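Local coordinates for putative alpha-galactosidase (Bacteroides fragilis, PDB 4NZJ), which probably hydrolyses terminal, non-reducing alpha-D-galactose residues from alpha-D-galactosides, as a member of glycoside hydrolase family 27, at residues 316-328 / 361-375. Sequence-based numbering, arbitrary orientation.
Sequences NDPDMLVVGIDGK and GNDVRNMNDSTLKIL
Val323 drives its branched side chain against helix 369-375, CG1 reaching Ile374 CG2 at 3.8 Å while its CB lies 3.9 Å from Leu375 CD2. CG1 is anti to the backbone N (chi1 177°), which sets it between these two helix residues; a compact, branched valine meets both in ordinary van der Waals contact. Leu321 CD1 extends the apolar patch, passing alongside Leu375, and Phe348 of helix 341-353 touches Ile374. Next along the chain, Gly324, with no CB, lets Thr371 and Asn362 ND2 close in on its backbone, Thr371 OG1 coming within 3.5 Å of Gly324 CA; the positive phi of the type II turn Val322-Ile325 suits glycine as well. Asn362, its aliphatic part against Ile325 CG1, sends ND2 to a lone pair of Val323 O (3.1 Å), though the N-H...O angle is only 135°. A water accepts from Asn362 ND2 and donates to Gly324 O, a water-mediated link beside the direct bond. Nearer the barrel, Gly361 N gives a nearly straight bond (N-H...O 172°) to Leu321 O. The loop after strand 315-317 thus packs on both the loop after 358-360 and the following helix, at the C-terminal ends of the TIM barrel's seventh and eighth strands.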
loop_
_atom_site.group_PDB
_atom_site.type_symbol
_atom_site.label_atom_id
_atom_site.label_comp_id
_atom_site.label_asym_id
_atom_site.label_seq_id
_atom_site.Cartn_x
_atom_site.Cartn_y
_atom_site.Cartn_z
ATOM N N ASN A 316 -5.567 -5.218 6.747
ATOM C CA ASN A 316 -5.647 -6.534 6.128
ATOM C C ASN A 316 -4.909 -6.477 4.795
ATOM O O ASN A 316 -5.183 -5.603 3.971
ATOM C CB ASN A 316 -7.094 -6.947 5.872
ATOM C CG ASN A 316 -7.861 -7.263 7.147
ATOM O OD1 ASN A 316 -7.404 -8.036 7.993
ATOM N ND2 ASN A 316 -9.058 -6.693 7.272
ATOM N N ASP A 317 -4.000 -7.419 4.578
ATOM C CA ASP A 317 -3.163 -7.440 3.377
ATOM C C ASP A 317 -3.607 -8.580 2.452
ATOM O O ASP A 317 -3.356 -9.746 2.742
ATOM C CB ASP A 317 -1.703 -7.591 3.806
ATOM C CG ASP A 317 -0.721 -7.604 2.646
ATOM O OD1 ASP A 317 -1.120 -7.445 1.467
ATOM O OD2 ASP A 317 0.486 -7.788 2.935
ATOM N N PRO A 318 -4.274 -8.251 1.332
ATOM C CA PRO A 318 -4.723 -9.259 0.376
ATOM C C PRO A 318 -3.669 -9.593 -0.694
ATOM O O PRO A 318 -4.007 -10.135 -1.752
ATOM C CB PRO A 318 -5.948 -8.598 -0.259
ATOM C CG PRO A 318 -5.645 -7.141 -0.215
ATOM C CD PRO A 318 -4.676 -6.896 0.911
ATOM N N ASP A 319 -2.414 -9.269 -0.401
ATOM C CA ASP A 319 -1.266 -9.551 -1.260
ATOM C C ASP A 319 -1.148 -8.519 -2.398
ATOM O O ASP A 319 -1.917 -7.553 -2.484
ATOM C CB ASP A 319 -1.259 -11.015 -1.762
ATOM C CG ASP A 319 0.161 -11.557 -2.045
ATOM O OD1 ASP A 319 1.153 -10.793 -1.951
ATOM O OD2 ASP A 319 0.285 -12.758 -2.386
HETATM N N MSE A 320 -0.141 -8.749 -3.233
HETATM C CA MSE A 320 0.291 -7.759 -4.216
HETATM C C MSE A 320 -0.726 -7.401 -5.270
HETATM O O MSE A 320 -1.646 -8.154 -5.571
HETATM C CB MSE A 320 1.550 -8.277 -4.905
HETATM C CG MSE A 320 1.309 -9.608 -5.602
HETATM SE SE MSE A 320 2.839 -9.966 -6.772
HETATM C CE MSE A 320 2.272 -11.707 -7.496
ATOM N N LEU A 321 -0.547 -6.206 -5.827
ATOM C CA LEU A 321 -1.242 -5.812 -7.033
ATOM C C LEU A 321 -0.567 -6.495 -8.228
ATOM O O LEU A 321 0.625 -6.308 -8.462
ATOM C CB LEU A 321 -1.201 -4.298 -7.225
ATOM C CG LEU A 321 -2.021 -3.476 -6.236
ATOM C CD1 LEU A 321 -1.634 -2.011 -6.329
ATOM C CD2 LEU A 321 -3.506 -3.664 -6.480
ATOM N N VAL A 322 -1.332 -7.287 -8.973
ATOM C CA VAL A 322 -0.853 -7.958 -10.175
ATOM C C VAL A 322 -1.170 -7.154 -11.443
ATOM O O VAL A 322 -0.942 -7.626 -12.548
ATOM C CB VAL A 322 -1.441 -9.385 -10.292
ATOM C CG1 VAL A 322 -0.981 -10.233 -9.116
ATOM C CG2 VAL A 322 -2.963 -9.358 -10.360
ATOM N N VAL A 323 -1.686 -5.938 -11.262
ATOM C CA VAL A 323 -2.019 -5.034 -12.362
ATOM C C VAL A 323 -0.909 -4.989 -13.408
ATOM O O VAL A 323 0.228 -4.643 -13.101
ATOM C CB VAL A 323 -2.279 -3.596 -11.847
ATOM C CG1 VAL A 323 -2.554 -2.650 -13.007
ATOM C CG2 VAL A 323 -3.430 -3.586 -10.851
ATOM N N GLY A 324 -1.265 -5.356 -14.633
ATOM C CA GLY A 324 -0.388 -5.222 -15.786
ATOM C C GLY A 324 0.626 -6.332 -15.996
ATOM O O GLY A 324 1.351 -6.309 -16.990
ATOM N N ILE A 325 0.680 -7.315 -15.099
ATOM C CA ILE A 325 1.684 -8.380 -15.229
ATOM C C ILE A 325 1.485 -9.140 -16.545
ATOM O O ILE A 325 2.465 -9.573 -17.159
ATOM C CB ILE A 325 1.742 -9.300 -13.982
ATOM C CG1 ILE A 325 2.277 -8.505 -12.790
ATOM C CG2 ILE A 325 2.645 -10.505 -14.243
ATOM C CD1 ILE A 325 2.295 -9.241 -11.465
ATOM N N ASP A 326 0.230 -9.273 -16.981
ATOM C CA ASP A 326 -0.105 -9.809 -18.308
ATOM C C ASP A 326 0.457 -11.205 -18.558
ATOM O O ASP A 326 0.812 -11.555 -19.692
ATOM C CB ASP A 326 0.357 -8.855 -19.420
ATOM C CG ASP A 326 -0.531 -7.654 -19.546
ATOM O OD1 ASP A 326 -1.081 -7.227 -18.516
ATOM O OD2 ASP A 326 -0.684 -7.137 -20.675
ATOM N N GLY A 327 0.526 -12.009 -17.501
ATOM C CA GLY A 327 1.004 -13.383 -17.603
ATOM C C GLY A 327 2.483 -13.497 -17.915
ATOM O O GLY A 327 2.938 -14.539 -18.384
ATOM N N LYS A 328 3.236 -12.431 -17.641
ATOM C CA LYS A 328 4.657 -12.379 -17.974
ATOM C C LYS A 328 5.455 -13.259 -17.017
ATOM O O LYS A 328 6.142 -14.187 -17.453
ATOM C CB LYS A 328 5.166 -10.932 -17.935
ATOM C CG LYS A 328 6.612 -10.759 -18.370
ATOM N N GLY A 361 3.536 -5.781 -7.724
ATOM C CA GLY A 361 4.479 -6.850 -8.011
ATOM C C GLY A 361 4.957 -6.847 -9.449
ATOM O O GLY A 361 5.688 -7.731 -9.854
ATOM N N ASN A 362 4.553 -5.852 -10.230
ATOM C CA ASN A 362 4.963 -5.763 -11.627
ATOM C C ASN A 362 6.333 -5.097 -11.735
ATOM O O ASN A 362 6.827 -4.497 -10.768
ATOM C CB ASN A 362 3.912 -4.964 -12.411
ATOM C CG ASN A 362 3.925 -5.246 -13.906
ATOM O OD1 ASN A 362 4.813 -5.914 -14.443
ATOM N ND2 ASN A 362 2.923 -4.715 -14.594
ATOM N N ASP A 363 6.956 -5.231 -12.900
ATOM C CA ASP A 363 8.210 -4.549 -13.193
ATOM C C ASP A 363 7.870 -3.106 -13.527
ATOM O O ASP A 363 7.362 -2.818 -14.609
ATOM C CB ASP A 363 8.924 -5.221 -14.368
ATOM C CG ASP A 363 10.320 -4.653 -14.629
ATOM O OD1 ASP A 363 10.703 -3.612 -14.048
ATOM O OD2 ASP A 363 11.058 -5.271 -15.424
ATOM N N VAL A 364 8.164 -2.195 -12.608
ATOM C CA VAL A 364 7.730 -0.807 -12.767
ATOM C C VAL A 364 8.631 0.026 -13.689
ATOM O O VAL A 364 8.367 1.204 -13.914
ATOM C CB VAL A 364 7.526 -0.100 -11.398
ATOM C CG1 VAL A 364 6.431 -0.790 -10.597
ATOM C CG2 VAL A 364 8.819 -0.046 -10.606
ATOM N N ARG A 365 9.676 -0.587 -14.244
ATOM C CA ARG A 365 10.580 0.108 -15.157
ATOM C C ARG A 365 10.052 0.211 -16.587
ATOM O O ARG A 365 10.471 1.103 -17.326
ATOM C CB ARG A 365 11.926 -0.607 -15.219
ATOM C CG ARG A 365 12.669 -0.708 -13.895
ATOM C CD ARG A 365 13.900 -1.584 -14.044
ATOM N NE ARG A 365 13.534 -2.937 -14.456
ATOM C CZ ARG A 365 14.386 -3.856 -14.908
ATOM N NH1 ARG A 365 15.683 -3.597 -15.024
ATOM N NH2 ARG A 365 13.923 -5.048 -15.262
ATOM N N ASN A 366 9.164 -0.702 -16.986
ATOM C CA ASN A 366 8.754 -0.808 -18.387
ATOM C C ASN A 366 7.263 -1.104 -18.554
ATOM O O ASN A 366 6.860 -1.911 -19.399
ATOM C CB ASN A 366 9.617 -1.861 -19.098
ATOM C CG ASN A 366 9.834 -3.100 -18.251
ATOM O OD1 ASN A 366 8.875 -3.715 -17.785
ATOM N ND2 ASN A 366 11.102 -3.463 -18.029
HETATM N N MSE A 367 6.441 -0.424 -17.769
HETATM C CA MSE A 367 5.000 -0.618 -17.879
HETATM C C MSE A 367 4.445 0.188 -19.013
HETATM O O MSE A 367 5.052 1.170 -19.458
HETATM C CB MSE A 367 4.316 -0.256 -16.580
HETATM C CG MSE A 367 4.825 -1.227 -15.534
HETATM SE SE MSE A 367 3.721 -1.071 -13.935
HETATM C CE MSE A 367 4.326 0.709 -13.346
ATOM N N ASN A 368 3.297 -0.249 -19.520
ATOM C CA ASN A 368 2.639 0.517 -20.570
ATOM C C ASN A 368 1.694 1.553 -19.978
ATOM O O ASN A 368 1.396 1.542 -18.773
ATOM C CB ASN A 368 1.947 -0.382 -21.604
ATOM C CG ASN A 368 0.843 -1.237 -21.013
ATOM O OD1 ASN A 368 0.251 -0.904 -19.989
ATOM N ND2 ASN A 368 0.551 -2.348 -21.681
ATOM N N ASP A 369 1.277 2.486 -20.826
ATOM C CA ASP A 369 0.378 3.566 -20.437
ATOM C C ASP A 369 -0.891 3.056 -19.775
ATOM O O ASP A 369 -1.340 3.622 -18.781
ATOM C CB ASP A 369 0.033 4.399 -21.676
ATOM C CG ASP A 369 -0.875 5.582 -21.363
ATOM O OD1 ASP A 369 -2.110 5.404 -21.302
ATOM O OD2 ASP A 369 -0.344 6.698 -21.198
ATOM N N SER A 370 -1.457 1.979 -20.309
ATOM C CA SER A 370 -2.710 1.442 -19.785
ATOM C C SER A 370 -2.561 0.936 -18.352
ATOM O O SER A 370 -3.480 1.079 -17.542
ATOM C CB SER A 370 -3.256 0.334 -20.693
ATOM O OG SER A 370 -3.746 0.873 -21.908
ATOM N N THR A 371 -1.398 0.363 -18.035
ATOM C CA THR A 371 -1.108 -0.112 -16.689
ATOM C C THR A 371 -0.945 1.067 -15.728
ATOM O O THR A 371 -1.483 1.057 -14.631
ATOM C CB THR A 371 0.147 -1.013 -16.684
ATOM O OG1 THR A 371 -0.107 -2.159 -17.508
ATOM C CG2 THR A 371 0.516 -1.457 -15.289
ATOM N N LEU A 372 -0.212 2.091 -16.156
ATOM C CA LEU A 372 -0.031 3.280 -15.329
ATOM C C LEU A 372 -1.345 4.051 -15.147
ATOM O O LEU A 372 -1.563 4.644 -14.096
ATOM C CB LEU A 372 1.072 4.177 -15.899
ATOM C CG LEU A 372 2.468 3.614 -15.598
ATOM C CD1 LEU A 372 3.495 4.146 -16.572
ATOM C CD2 LEU A 372 2.895 3.908 -14.170
ATOM N N LYS A 373 -2.233 4.000 -16.137
ATOM C CA LYS A 373 -3.535 4.657 -16.009
ATOM C C LYS A 373 -4.301 4.085 -14.818
ATOM O O LYS A 373 -4.999 4.812 -14.108
ATOM C CB LYS A 373 -4.358 4.517 -17.301
ATOM C CG LYS A 373 -5.715 5.209 -17.264
ATOM C CD LYS A 373 -6.473 5.019 -18.571
ATOM N N ILE A 374 -4.160 2.782 -14.598
ATOM C CA ILE A 374 -4.790 2.130 -13.464
ATOM C C ILE A 374 -4.070 2.499 -12.166
ATOM O O ILE A 374 -4.686 3.006 -11.227
ATOM C CB ILE A 374 -4.818 0.596 -13.633
ATOM C CG1 ILE A 374 -5.687 0.217 -14.838
ATOM C CG2 ILE A 374 -5.315 -0.064 -12.354
ATOM C CD1 ILE A 374 -5.523 -1.220 -15.293
ATOM N N LEU A 375 -2.761 2.255 -12.113
ATOM C CA LEU A 375 -1.999 2.418 -10.871
ATOM C C LEU A 375 -1.912 3.864 -10.371
ATOM O O LEU A 375 -1.664 4.093 -9.186
ATOM C CB LEU A 375 -0.591 1.846 -11.040
ATOM C CG LEU A 375 -0.506 0.339 -11.256
ATOM C CD1 LEU A 375 0.933 -0.044 -11.543
ATOM C CD2 LEU A 375 -1.020 -0.409 -10.037
HETATM O O HOH W 1 3.738 -4.619 -17.270
HETATM O O HOH W 2 0.475 -4.803 -19.461
#